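Local coordinates for protein fervidolysin (Fervidobacterium pennivorans, PDB 1R6V) that cleaves proteins as a calcium-binding, subtilisin-like serine protease and breaks keratin down into peptides, which lets the bacterium grow on native feathers, at residues R98-P103 against V230-P235; N241-D246 against H266-W271; Q396-A401 against G439-Q444; E411-D416 against L433-Q438; A527-E532 against I647-G652. The protein carries 1 engineered substitution. All coordinates share one frame; numbering follows the deposited sequence.

Interaction 1: R98-P103 against V230-P235; sequences RELIKP and VIFDDP
Segment 98-103, inferred to be propeptide, lies beside the active site of the subtilisin-like catalytic domain and meets Phe232 in the loop after strand 225-230. Leu100 sits over the Phe232 ring. Its CB stands 4.0 Å from the ring centroid and 7° off the normal, a CH-pi contact nearly on the ring axis. Leu100 CD1 touches the same ring at Phe232 CD1, 3.5 Å away. CG of Leu100 is anti to the backbone N (chi1 -166°), and this turns CD1 onto the ring. The far end of the ring meets propeptide backbone. Phe232 CZ is 3.4 Å from Leu100 N. Arg98 O lies at the ring edge, near its plane, 4.0 Å from Phe232 CE2.

Strand 99-100 pairs antiparallel with strand 263-269, through backbone hydrogen bonds that include Glu99 with Gly269. A propeptide tail that adds a strand beside the active site is the way subtilisin prosegments occupy their cleft. The Leu100 side chain is about 4 Å from those of Asp162 and Ala200, positions inferred to belong to the charge relay system; Ala200 is an engineered residue. A serine in place of Phe232 would probably leave Leu100 CB and CD1 without their ring and open a gap beside the propeptide strand. No hydrogen bond joins the two segments. Arg98 turns its guanidinium away from Phe232 and donates through NH1 to Gly272 O. Asp233, next to Phe232, forms a salt bridge with Arg181.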
# COMPACT_ATOMS: atom_id res chain seq x y z
N ARG A 98 3.38 8.53 7.11
CA ARG A 98 2.07 8.88 6.54
C ARG A 98 1.62 10.19 7.14
O ARG A 98 2.00 10.53 8.26
CB ARG A 98 0.99 7.85 6.88
CG ARG A 98 1.35 6.42 6.61
CD ARG A 98 1.35 6.03 5.15
NE ARG A 98 1.79 4.66 5.02
CZ ARG A 98 2.19 4.09 3.89
NH1 ARG A 98 2.19 4.77 2.75
NH2 ARG A 98 2.65 2.83 3.91
N GLU A 99 0.78 10.92 6.42
CA GLU A 99 0.28 12.17 6.93
C GLU A 99 -1.20 12.24 6.65
O GLU A 99 -1.69 11.65 5.68
CB GLU A 99 0.97 13.35 6.25
CG GLU A 99 2.48 13.31 6.39
CD GLU A 99 3.18 14.50 5.75
OE1 GLU A 99 3.03 14.69 4.52
OE2 GLU A 99 3.89 15.23 6.48
N LEU A 100 -1.90 12.96 7.50
CA LEU A 100 -3.33 13.15 7.32
C LEU A 100 -3.47 14.15 6.18
O LEU A 100 -2.69 15.10 6.08
CB LEU A 100 -3.91 13.74 8.61
CG LEU A 100 -5.42 13.74 8.81
CD1 LEU A 100 -5.90 12.34 9.07
CD2 LEU A 100 -5.76 14.65 10.00
N ILE A 101 -4.44 13.94 5.30
CA ILE A 101 -4.70 14.88 4.21
C ILE A 101 -5.59 15.93 4.88
O ILE A 101 -6.81 15.90 4.76
CB ILE A 101 -5.42 14.17 3.05
CG1 ILE A 101 -4.53 13.05 2.52
CG2 ILE A 101 -5.73 15.17 1.93
CD1 ILE A 101 -5.23 12.12 1.51
N LYS A 102 -4.94 16.85 5.59
CA LYS A 102 -5.59 17.89 6.39
C LYS A 102 -6.53 18.90 5.74
O LYS A 102 -6.17 19.59 4.80
CB LYS A 102 -4.52 18.66 7.18
CG LYS A 102 -3.82 17.86 8.27
CD LYS A 102 -4.59 17.84 9.60
CE LYS A 102 -4.61 19.21 10.28
NZ LYS A 102 -5.51 19.22 11.47
N PRO A 103 -7.76 19.00 6.27
CA PRO A 103 -8.71 19.97 5.71
C PRO A 103 -8.34 21.37 6.18
O PRO A 103 -7.70 21.51 7.22
CB PRO A 103 -10.05 19.51 6.29
CG PRO A 103 -9.67 18.94 7.62
CD PRO A 103 -8.40 18.17 7.31
N VAL A 230 -8.68 5.30 15.95
CA VAL A 230 -7.70 6.37 16.06
C VAL A 230 -6.35 6.02 15.47
O VAL A 230 -5.60 5.23 16.05
CB VAL A 230 -7.52 6.77 17.55
CG1 VAL A 230 -6.55 7.95 17.68
CG2 VAL A 230 -8.87 7.13 18.14
N ILE A 231 -6.03 6.59 14.30
CA ILE A 231 -4.74 6.32 13.71
C ILE A 231 -3.81 7.54 13.70
O ILE A 231 -2.63 7.41 13.36
CB ILE A 231 -4.86 5.67 12.31
CG1 ILE A 231 -5.53 6.61 11.30
CG2 ILE A 231 -5.63 4.37 12.44
CD1 ILE A 231 -5.09 6.32 9.84
N PHE A 232 -4.37 8.71 14.04
CA PHE A 232 -3.60 9.93 14.23
C PHE A 232 -3.98 10.27 15.65
O PHE A 232 -5.06 10.76 15.95
CB PHE A 232 -3.97 11.03 13.24
CG PHE A 232 -3.30 10.84 11.92
CD1 PHE A 232 -3.91 10.09 10.93
CD2 PHE A 232 -2.00 11.30 11.72
CE1 PHE A 232 -3.24 9.78 9.75
CE2 PHE A 232 -1.31 11.00 10.54
CZ PHE A 232 -1.94 10.23 9.55
N ASP A 233 -3.05 9.93 16.54
CA ASP A 233 -3.21 10.09 17.97
C ASP A 233 -2.49 11.37 18.44
O ASP A 233 -2.11 12.21 17.62
CB ASP A 233 -2.63 8.83 18.63
CG ASP A 233 -3.30 8.48 19.95
OD1 ASP A 233 -3.29 9.33 20.86
OD2 ASP A 233 -3.83 7.35 20.08
N ASP A 234 -2.32 11.51 19.75
CA ASP A 234 -1.65 12.68 20.31
C ASP A 234 -0.14 12.55 20.09
O ASP A 234 0.49 11.65 20.66
CB ASP A 234 -1.93 12.78 21.82
CG ASP A 234 -1.41 14.08 22.43
OD1 ASP A 234 -0.48 14.69 21.87
OD2 ASP A 234 -1.95 14.47 23.48
N PRO A 235 0.46 13.43 19.28
CA PRO A 235 1.91 13.33 19.04
C PRO A 235 2.76 13.38 20.30
O PRO A 235 3.92 12.98 20.28
CB PRO A 235 2.19 14.49 18.09
CG PRO A 235 1.11 15.46 18.40
CD PRO A 235 -0.11 14.58 18.57

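Interaction 2: N241-D246 against H266-W271; sequences NGYVGD and HSWGGW
Tyr243 brings its hydroxyl obliquely against the benzo part of the Trp268 indole. Its OH is 3.6 Å from Trp268 CZ3 and 4.0 Å from CH2 of the same ring. The Tyr243 ring and the six-membered ring of Trp268 have centroids 5.9 Å apart and planes at 34°. The closest ring carbons, Tyr243 CZ and Trp268 CZ3, are 4.2 Å apart.

Both side chains are fixed from within their own segments. Tyr243 OH donates to Asp246 OD1 at 2.6 Å, in the plane of the phenol ring and on the anti lone pair of the carboxylate oxygen. Asp246 OD1 also takes Arg98 NE of the propeptide in a salt bridge. This shared oxygen links the phenol to the prosegment. Further back, Asn241 OD1 accepts from Tyr243 N at 3.0 Å and closes an Asx turn. On the other side, Trp268 CG lies between its backbone N and carbonyl carbon (chi1 57°). From there NE1 reaches back along the strand to His266 ND1 at 3.0 Å, close to the imidazole plane. That bond fixes the rotation of the indole and uses its one polar hydrogen.

Phe232 touches both Tyr243 and Trp268, and Met277 of helix 275-286 touches both as well. The contact joins the two ends of a helix-to-strand passage, with helix 246-258 leading into strand 263-269. It belongs to the subtilisin-like alpha/beta fold, where the end of this strand borders the substrate cleft, in which the propeptide strand probably lies.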
# COMPACT_ATOMS: atom_id res chain seq x y z
N ASN A 241 4.18 12.94 14.08
CA ASN A 241 3.01 13.76 13.79
C ASN A 241 1.75 13.09 14.32
O ASN A 241 0.64 13.45 13.94
CB ASN A 241 2.89 14.00 12.29
CG ASN A 241 2.72 12.71 11.50
OD1 ASN A 241 2.71 11.62 12.08
ND2 ASN A 241 2.58 12.83 10.19
N GLY A 242 1.94 12.11 15.20
CA GLY A 242 0.80 11.42 15.77
C GLY A 242 0.40 10.16 15.03
O GLY A 242 -0.42 9.39 15.53
N TYR A 243 0.97 9.94 13.84
CA TYR A 243 0.63 8.73 13.08
C TYR A 243 1.04 7.53 13.93
O TYR A 243 2.18 7.48 14.41
CB TYR A 243 1.37 8.69 11.74
CG TYR A 243 1.01 7.47 10.93
CD1 TYR A 243 -0.32 7.18 10.64
CD2 TYR A 243 1.99 6.61 10.44
CE1 TYR A 243 -0.68 6.06 9.90
CE2 TYR A 243 1.65 5.49 9.68
CZ TYR A 243 0.30 5.22 9.42
OH TYR A 243 -0.03 4.09 8.69
N VAL A 244 0.14 6.57 14.11
CA VAL A 244 0.42 5.41 14.95
C VAL A 244 1.30 4.34 14.31
O VAL A 244 1.75 3.43 15.00
CB VAL A 244 -0.89 4.76 15.47
CG1 VAL A 244 -1.68 5.78 16.27
CG2 VAL A 244 -1.74 4.23 14.31
N GLY A 245 1.54 4.44 13.01
CA GLY A 245 2.36 3.45 12.34
C GLY A 245 1.53 2.50 11.48
O GLY A 245 0.37 2.23 11.79
N ASP A 246 2.14 1.99 10.41
CA ASP A 246 1.42 1.09 9.50
C ASP A 246 0.95 -0.18 10.22
O ASP A 246 -0.10 -0.74 9.89
CB ASP A 246 2.31 0.70 8.32
CG ASP A 246 2.55 1.85 7.35
OD1 ASP A 246 1.80 2.84 7.36
OD2 ASP A 246 3.49 1.73 6.54
N HIS A 266 -11.13 6.91 4.83
CA HIS A 266 -9.69 7.19 5.00
C HIS A 266 -9.26 8.46 4.28
O HIS A 266 -9.52 8.61 3.09
CB HIS A 266 -8.83 6.09 4.38
CG HIS A 266 -9.08 4.72 4.93
ND1 HIS A 266 -8.38 4.21 6.01
CD2 HIS A 266 -9.94 3.76 4.55
CE1 HIS A 266 -8.82 2.99 6.27
NE2 HIS A 266 -9.76 2.69 5.39
N SER A 267 -8.58 9.37 4.98
CA SER A 267 -8.07 10.56 4.30
C SER A 267 -6.67 10.81 4.83
O SER A 267 -6.40 11.81 5.51
CB SER A 267 -8.97 11.77 4.55
OG SER A 267 -10.19 11.60 3.83
N TRP A 268 -5.78 9.87 4.52
CA TRP A 268 -4.38 9.92 4.92
C TRP A 268 -3.56 9.14 3.91
O TRP A 268 -4.10 8.42 3.07
CB TRP A 268 -4.22 9.29 6.31
CG TRP A 268 -4.72 7.84 6.38
CD1 TRP A 268 -6.02 7.42 6.55
CD2 TRP A 268 -3.94 6.65 6.24
NE1 TRP A 268 -6.08 6.04 6.54
CE2 TRP A 268 -4.82 5.54 6.34
CE3 TRP A 268 -2.57 6.40 6.04
CZ2 TRP A 268 -4.38 4.22 6.25
CZ3 TRP A 268 -2.13 5.09 5.95
CH2 TRP A 268 -3.04 4.01 6.06
N GLY A 269 -2.25 9.29 3.98
CA GLY A 269 -1.42 8.55 3.06
C GLY A 269 0.05 8.89 3.09
O GLY A 269 0.48 9.77 3.84
N GLY A 270 0.80 8.18 2.27
CA GLY A 270 2.23 8.38 2.17
C GLY A 270 2.81 7.66 0.97
O GLY A 270 2.14 6.82 0.36
N TRP A 271 4.05 7.98 0.64
CA TRP A 271 4.74 7.39 -0.51
C TRP A 271 4.96 5.87 -0.44
O TRP A 271 4.85 5.15 -1.44
CB TRP A 271 6.10 8.08 -0.69
CG TRP A 271 7.06 7.32 -1.56
CD1 TRP A 271 7.13 7.33 -2.92
CD2 TRP A 271 8.05 6.36 -1.12
NE1 TRP A 271 8.09 6.45 -3.36
CE2 TRP A 271 8.66 5.84 -2.28
CE3 TRP A 271 8.46 5.89 0.13
CZ2 TRP A 271 9.67 4.87 -2.22
CZ3 TRP A 271 9.46 4.93 0.19
CH2 TRP A 271 10.06 4.43 -0.98

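Interaction 3: Q396-A401 against G439-Q444; sequences QKFPNA and GPLPTQ
The Phe398 ring carries Lys397 CG over the centre of one face, 3.7 Å above the plane. Leu441 CB and Gly439 CA approach the ring obliquely from the other segment. Leu441 CB is 4.0 Å from Phe398 CD2. Gly439 CA is 4.1 Å from Phe398 CZ, at the far end of the ring. A CB on Gly439 would point at the ring and would probably clash with CZ, and the positive phi there also favours glycine.

The Phe398 and Leu441 side chains run antiparallel, side by side. With CG of Leu441 anti to its backbone N (chi1 -169°), the two methyls lie by the root of the ring, near Phe398 CB, and reach Ala401. Leu441 CD2 is 3.5 Å from Ala401 CB, and Leu441 CD1 is 3.7 Å from the same methyl. A type I turn from Phe398 to Ala401, closed by Ala401 N to Phe398 O at 3.1 Å, places ring and methyl so that both meet the leucine. The contact is wholly apolar across the segments and lies near the surface. A cis peptide bond before Pro440 bends the chain between Gly439 and Leu441.

The first segment is the end of helix 380-397 and its turn toward helix 403-413. Leu441 also touches Gln405 of helix 403-413, and Pro442 packs on Lys408 and Leu409. The second segment leaves helix 433-438, and the contact packs the chain that runs on toward the first beta-sandwich domain against these helices.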
# COMPACT_ATOMS: atom_id res chain seq x y z
N GLN A 396 -27.62 -0.43 2.95
CA GLN A 396 -28.89 -0.77 3.59
C GLN A 396 -29.81 -1.35 2.52
O GLN A 396 -30.48 -2.37 2.75
CB GLN A 396 -29.58 0.45 4.19
CG GLN A 396 -30.96 0.10 4.76
CD GLN A 396 -31.68 1.31 5.32
OE1 GLN A 396 -31.07 2.34 5.57
NE2 GLN A 396 -32.99 1.17 5.52
N LYS A 397 -29.85 -0.72 1.36
CA LYS A 397 -30.72 -1.18 0.30
C LYS A 397 -30.23 -2.42 -0.45
O LYS A 397 -31.04 -3.21 -0.93
CB LYS A 397 -30.98 -0.06 -0.71
CG LYS A 397 -31.93 -0.50 -1.83
CD LYS A 397 -32.43 0.67 -2.67
CE LYS A 397 -33.43 0.19 -3.73
NZ LYS A 397 -33.96 1.31 -4.56
N PHE A 398 -28.92 -2.57 -0.56
CA PHE A 398 -28.33 -3.71 -1.27
C PHE A 398 -27.40 -4.42 -0.30
O PHE A 398 -26.17 -4.38 -0.44
CB PHE A 398 -27.56 -3.20 -2.49
CG PHE A 398 -28.37 -2.31 -3.39
CD1 PHE A 398 -28.17 -0.93 -3.38
CD2 PHE A 398 -29.35 -2.84 -4.22
CE1 PHE A 398 -28.94 -0.10 -4.19
CE2 PHE A 398 -30.12 -2.02 -5.03
CZ PHE A 398 -29.92 -0.64 -5.02
N PRO A 399 -27.98 -5.10 0.70
CA PRO A 399 -27.16 -5.79 1.69
C PRO A 399 -26.19 -6.83 1.17
O PRO A 399 -25.18 -7.12 1.81
CB PRO A 399 -28.20 -6.35 2.66
CG PRO A 399 -29.38 -6.59 1.79
CD PRO A 399 -29.41 -5.37 0.91
N ASN A 400 -26.48 -7.40 0.00
CA ASN A 400 -25.58 -8.41 -0.53
C ASN A 400 -24.52 -7.88 -1.50
O ASN A 400 -23.79 -8.66 -2.11
CB ASN A 400 -26.38 -9.53 -1.21
CG ASN A 400 -27.30 -10.27 -0.25
OD1 ASN A 400 -27.00 -10.39 0.93
ND2 ASN A 400 -28.41 -10.76 -0.77
N ALA A 401 -24.40 -6.57 -1.62
CA ALA A 401 -23.41 -6.02 -2.55
C ALA A 401 -21.97 -6.34 -2.21
O ALA A 401 -21.57 -6.32 -1.05
CB ALA A 401 -23.58 -4.50 -2.68
N GLY A 439 -30.62 2.12 -8.36
CA GLY A 439 -30.04 0.88 -8.82
C GLY A 439 -30.47 0.55 -10.23
O GLY A 439 -30.73 1.45 -11.04
N PRO A 440 -30.56 -0.74 -10.56
CA PRO A 440 -30.25 -1.83 -9.64
C PRO A 440 -28.73 -1.97 -9.45
O PRO A 440 -27.94 -1.28 -10.09
CB PRO A 440 -30.84 -3.04 -10.36
CG PRO A 440 -30.57 -2.72 -11.80
CD PRO A 440 -31.00 -1.26 -11.87
N LEU A 441 -28.34 -2.87 -8.57
CA LEU A 441 -26.94 -3.13 -8.31
C LEU A 441 -26.36 -3.82 -9.55
O LEU A 441 -26.94 -4.80 -10.04
CB LEU A 441 -26.84 -4.05 -7.11
CG LEU A 441 -25.48 -4.27 -6.46
CD1 LEU A 441 -25.04 -2.96 -5.77
CD2 LEU A 441 -25.60 -5.38 -5.43
N PRO A 442 -25.23 -3.32 -10.09
CA PRO A 442 -24.64 -3.94 -11.28
C PRO A 442 -24.23 -5.39 -11.12
O PRO A 442 -23.73 -5.78 -10.07
CB PRO A 442 -23.44 -3.04 -11.60
CG PRO A 442 -23.13 -2.39 -10.29
CD PRO A 442 -24.47 -2.11 -9.69
N THR A 443 -24.47 -6.18 -12.16
CA THR A 443 -24.12 -7.60 -12.14
C THR A 443 -22.86 -7.83 -12.95
O THR A 443 -22.30 -8.93 -12.94
CB THR A 443 -25.27 -8.45 -12.73
OG1 THR A 443 -25.51 -8.04 -14.08
CG2 THR A 443 -26.54 -8.26 -11.92
N GLN A 444 -22.41 -6.81 -13.66
CA GLN A 444 -21.21 -6.90 -14.46
C GLN A 444 -20.45 -5.59 -14.34
O GLN A 444 -20.99 -4.59 -13.86
CB GLN A 444 -21.56 -7.18 -15.93
CG GLN A 444 -22.03 -8.60 -16.16
CD GLN A 444 -22.36 -8.88 -17.61
OE1 GLN A 444 -21.54 -8.66 -18.51
NE2 GLN A 444 -23.56 -9.39 -17.84

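Interaction 4: E411-D416 against L433-Q438; sequences ENTAFD and LDAALQ
Thr413 of helix 403-413 packs against Ala435 and Ala436 of helix 433-438. Two helices in the C-terminal part of the subtilisin-like catalytic domain meet here through small side chains. Thr413 CA and Ala436 CA are 5.5 Å apart, a spacing that the small alanine side chains permit.

Carbon atoms carry one part of the contact. Thr413 CB meets Ala435 CB at 3.7 Å. The methyl of the threonine, CG2, lies against the backbone of Ala435, 3.6 Å from Ala435 O. This is packing against a carbonyl, and no hydrogen bond crosses between the two segments.

The polar end of Thr413 serves its own helix. OG1 hydrogen-bonds to Leu409 O, one turn back. It takes the place between the backbone N and the carbonyl carbon (chi1 57°), from which it can fold back to that carbonyl. The same torsion sets CG2 anti to the carbonyl carbon and leads it to Ala435 O.

Within helix 433-438, Leu437 N donates to Leu433 O at 2.8 Å. The Asp434 side chain adds a weak bond, in which OD1 accepts from Ala435 N at 2.8 Å, bent to 130°.

The other side of helix 433-438 is buried against the domain. Leu433 and Leu437 point away from Thr413 and pack on Leu147 of helix 145-150. Ala436 touches Leu394 of helix 380-397. Against Thr413, Ala436 offers two carbons to one oxygen: OG1 is 3.4 Å from both CA and CB.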
# COMPACT_ATOMS: atom_id res chain seq x y z
N GLU A 411 -20.08 4.85 -9.94
CA GLU A 411 -19.52 5.35 -11.19
C GLU A 411 -20.56 5.36 -12.30
O GLU A 411 -20.60 6.30 -13.10
CB GLU A 411 -18.31 4.51 -11.58
CG GLU A 411 -17.13 4.69 -10.60
CD GLU A 411 -15.98 3.73 -10.85
OE1 GLU A 411 -16.06 2.91 -11.79
OE2 GLU A 411 -15.00 3.79 -10.08
N ASN A 412 -21.41 4.34 -12.34
CA ASN A 412 -22.45 4.27 -13.36
C ASN A 412 -23.54 5.32 -13.21
O ASN A 412 -24.22 5.64 -14.19
CB ASN A 412 -23.10 2.88 -13.38
CG ASN A 412 -22.16 1.79 -13.86
OD1 ASN A 412 -21.12 2.07 -14.46
ND2 ASN A 412 -22.53 0.54 -13.61
N THR A 413 -23.71 5.86 -12.00
CA THR A 413 -24.77 6.84 -11.77
C THR A 413 -24.29 8.25 -11.48
O THR A 413 -25.11 9.15 -11.22
CB THR A 413 -25.70 6.39 -10.61
OG1 THR A 413 -24.94 6.17 -9.41
CG2 THR A 413 -26.43 5.11 -10.97
N ALA A 414 -22.98 8.46 -11.56
CA ALA A 414 -22.42 9.79 -11.30
C ALA A 414 -22.86 10.77 -12.36
O ALA A 414 -23.08 10.40 -13.51
CB ALA A 414 -20.89 9.73 -11.26
N PHE A 415 -22.99 12.03 -11.96
CA PHE A 415 -23.39 13.08 -12.88
C PHE A 415 -22.15 13.56 -13.59
O PHE A 415 -21.18 14.02 -12.96
CB PHE A 415 -24.03 14.23 -12.10
CG PHE A 415 -24.37 15.40 -12.96
CD1 PHE A 415 -23.90 16.67 -12.64
CD2 PHE A 415 -25.14 15.24 -14.10
CE1 PHE A 415 -24.19 17.76 -13.45
CE2 PHE A 415 -25.44 16.32 -14.93
CZ PHE A 415 -24.96 17.59 -14.60
N ASP A 416 -22.16 13.43 -14.91
CA ASP A 416 -21.04 13.83 -15.73
C ASP A 416 -21.18 15.32 -16.01
O ASP A 416 -21.68 15.71 -17.07
CB ASP A 416 -21.07 13.02 -17.03
CG ASP A 416 -20.01 13.45 -18.01
OD1 ASP A 416 -20.14 13.10 -19.20
OD2 ASP A 416 -19.04 14.12 -17.59
N LEU A 433 -26.45 10.17 -4.88
CA LEU A 433 -27.12 9.21 -4.01
C LEU A 433 -28.48 8.83 -4.56
O LEU A 433 -28.87 7.65 -4.54
CB LEU A 433 -27.31 9.79 -2.60
CG LEU A 433 -27.36 8.87 -1.36
CD1 LEU A 433 -28.18 9.55 -0.29
CD2 LEU A 433 -27.91 7.50 -1.68
N ASP A 434 -29.23 9.80 -5.06
CA ASP A 434 -30.55 9.47 -5.56
C ASP A 434 -30.50 8.51 -6.75
O ASP A 434 -31.24 7.52 -6.77
CB ASP A 434 -31.39 10.74 -5.87
CG ASP A 434 -30.71 11.72 -6.82
OD1 ASP A 434 -29.56 11.50 -7.25
OD2 ASP A 434 -31.35 12.76 -7.14
N ALA A 435 -29.63 8.78 -7.72
CA ALA A 435 -29.51 7.91 -8.89
C ALA A 435 -28.92 6.55 -8.48
O ALA A 435 -29.35 5.50 -8.96
CB ALA A 435 -28.64 8.56 -9.97
N ALA A 436 -27.94 6.57 -7.58
CA ALA A 436 -27.34 5.31 -7.14
C ALA A 436 -28.34 4.43 -6.42
O ALA A 436 -28.40 3.21 -6.64
CB ALA A 436 -26.13 5.59 -6.23
N LEU A 437 -29.15 5.03 -5.55
CA LEU A 437 -30.11 4.26 -4.78
C LEU A 437 -31.17 3.58 -5.66
O LEU A 437 -31.72 2.54 -5.28
CB LEU A 437 -30.79 5.16 -3.73
CG LEU A 437 -31.58 4.47 -2.62
CD1 LEU A 437 -30.68 3.54 -1.82
CD2 LEU A 437 -32.18 5.53 -1.73
N GLN A 438 -31.44 4.17 -6.81
CA GLN A 438 -32.41 3.60 -7.74
C GLN A 438 -31.93 2.25 -8.24
O GLN A 438 -32.73 1.34 -8.50
CB GLN A 438 -32.65 4.52 -8.93
CG GLN A 438 -33.40 5.78 -8.56
CD GLN A 438 -33.82 6.58 -9.77
OE1 GLN A 438 -34.41 6.04 -10.71
NE2 GLN A 438 -33.52 7.87 -9.76

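Interaction 5: A527-E532 against I647-G652; sequences ALRMAE and IDDFGG
A salt bridge joins the two beta-sandwich domains, between Arg529 of the first and Asp649 of the second. The guanidinium meets the carboxylate side-on, with two nitrogens on two oxygens. Arg529 NE donates to Asp649 OD2 at 2.7 Å, with an angle of 172° at the hydrogen. Arg529 NH2 donates to Asp649 OD1 at 2.9 Å. Both oxygens lie close to the guanidinium plane and are met on their syn sides. NE stands 27° out of the carboxylate plane, and NH2 less. The two flat groups are turned 26° from each other.

The pair is part of a network. Arg529 NH1 forms a salt bridge with Glu532 OE2 at 2.9 Å, and Glu532 OE1 accepts from Arg529 N. Trp665 O also takes NH1, and Trp666 makes a cation-pi contact with the arginine. Asp649 sits in the type I turn 648-651 that follows strand 644-647. Asp648 OD1 steadies this turn by accepting from Phe650 N at 2.7 Å, an Asx turn, and from Gly652 N at 2.8 Å. With a leucine at Arg529, Asp649 and Glu532 would probably lose the charge they share, and the link between the domains would weaken. The arginine chain is extended from CG to NE, which carries its charge across to the turn.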
# COMPACT_ATOMS: atom_id res chain seq x y z
N ALA A 527 17.03 -8.25 -6.74
CA ALA A 527 18.02 -8.22 -7.81
C ALA A 527 18.98 -7.09 -7.51
O ALA A 527 18.58 -6.03 -7.02
CB ALA A 527 17.33 -7.98 -9.15
N LEU A 528 20.25 -7.30 -7.82
CA LEU A 528 21.27 -6.30 -7.56
C LEU A 528 21.64 -5.46 -8.78
O LEU A 528 22.32 -4.44 -8.64
CB LEU A 528 22.54 -6.98 -7.03
CG LEU A 528 22.33 -7.83 -5.77
CD1 LEU A 528 23.63 -8.56 -5.39
CD2 LEU A 528 21.89 -6.93 -4.63
N ARG A 529 21.17 -5.88 -9.96
CA ARG A 529 21.52 -5.19 -11.20
C ARG A 529 20.36 -4.96 -12.16
O ARG A 529 19.51 -5.83 -12.32
CB ARG A 529 22.60 -5.98 -11.94
CG ARG A 529 23.76 -6.37 -11.07
CD ARG A 529 24.74 -7.25 -11.83
NE ARG A 529 25.73 -7.82 -10.92
CZ ARG A 529 25.47 -8.79 -10.05
NH1 ARG A 529 24.25 -9.31 -9.97
NH2 ARG A 529 26.42 -9.22 -9.22
N MET A 530 20.37 -3.81 -12.82
CA MET A 530 19.32 -3.49 -13.79
C MET A 530 19.32 -4.55 -14.90
O MET A 530 18.27 -4.89 -15.45
CB MET A 530 19.56 -2.10 -14.40
CG MET A 530 18.44 -1.61 -15.30
SD MET A 530 18.73 0.06 -15.94
CE MET A 530 17.90 1.02 -14.70
N ALA A 531 20.50 -5.10 -15.20
CA ALA A 531 20.61 -6.11 -16.23
C ALA A 531 19.82 -7.39 -15.93
O ALA A 531 19.56 -8.18 -16.84
CB ALA A 531 22.09 -6.46 -16.47
N GLU A 532 19.45 -7.58 -14.67
CA GLU A 532 18.70 -8.77 -14.28
C GLU A 532 17.18 -8.59 -14.44
O GLU A 532 16.43 -9.57 -14.45
CB GLU A 532 19.03 -9.13 -12.83
CG GLU A 532 20.50 -9.46 -12.65
CD GLU A 532 20.93 -9.51 -11.20
OE1 GLU A 532 20.52 -8.62 -10.43
OE2 GLU A 532 21.70 -10.44 -10.86
N ILE A 647 34.19 -15.02 -7.27
CA ILE A 647 34.46 -14.07 -8.35
C ILE A 647 33.19 -13.31 -8.72
O ILE A 647 32.18 -13.94 -9.02
CB ILE A 647 34.90 -14.80 -9.63
CG1 ILE A 647 36.08 -15.73 -9.35
CG2 ILE A 647 35.24 -13.78 -10.72
CD1 ILE A 647 37.34 -15.03 -8.99
N ASP A 648 33.24 -11.99 -8.73
CA ASP A 648 32.05 -11.23 -9.14
C ASP A 648 32.42 -9.81 -9.56
O ASP A 648 33.61 -9.46 -9.60
CB ASP A 648 31.00 -11.24 -8.02
CG ASP A 648 31.50 -10.61 -6.74
OD1 ASP A 648 32.13 -9.54 -6.81
OD2 ASP A 648 31.24 -11.19 -5.65
N ASP A 649 31.42 -8.99 -9.89
CA ASP A 649 31.73 -7.64 -10.35
C ASP A 649 32.24 -6.70 -9.27
O ASP A 649 32.59 -5.55 -9.55
CB ASP A 649 30.54 -7.01 -11.11
CG ASP A 649 29.18 -7.31 -10.49
OD1 ASP A 649 29.07 -8.24 -9.66
OD2 ASP A 649 28.20 -6.63 -10.86
N PHE A 650 32.33 -7.20 -8.05
CA PHE A 650 32.82 -6.40 -6.94
C PHE A 650 34.07 -7.04 -6.35
O PHE A 650 34.46 -6.72 -5.23
CB PHE A 650 31.75 -6.25 -5.87
CG PHE A 650 30.54 -5.52 -6.34
CD1 PHE A 650 29.50 -6.19 -6.99
CD2 PHE A 650 30.43 -4.14 -6.16
CE1 PHE A 650 28.39 -5.51 -7.45
CE2 PHE A 650 29.33 -3.45 -6.61
CZ PHE A 650 28.30 -4.13 -7.26
N GLY A 651 34.69 -7.94 -7.10
CA GLY A 651 35.91 -8.59 -6.64
C GLY A 651 35.78 -9.80 -5.73
O GLY A 651 36.78 -10.25 -5.18
N GLY A 652 34.56 -10.32 -5.58
CA GLY A 652 34.32 -11.46 -4.71
C GLY A 652 33.93 -10.86 -3.38
O GLY A 652 34.69 -10.91 -2.41

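Interactions 1 and 2 adjoin, with centres about 6 Å apart, beside the active-site cleft. They share the sheet that holds strands 99-100 and 263-269. Both are aromatic and partly buried. Interactions 3 and 4 lie about 31 to 33 Å away from them, centre to centre, and touch each other through Lys397 NZ and Leu437 O. Interaction 4 is nested in the loop that interaction 3 closes. Neither has a hydrogen bond across its segments: 3 sets a phenylalanine and a leucine together at the surface, and 4 a threonine against alanines, partly buried. Interaction 5 stands apart, its centre about 36 Å or more from the others. It alone crosses its segments with hydrogen bonds and charge, and it lies between two sandwich domains.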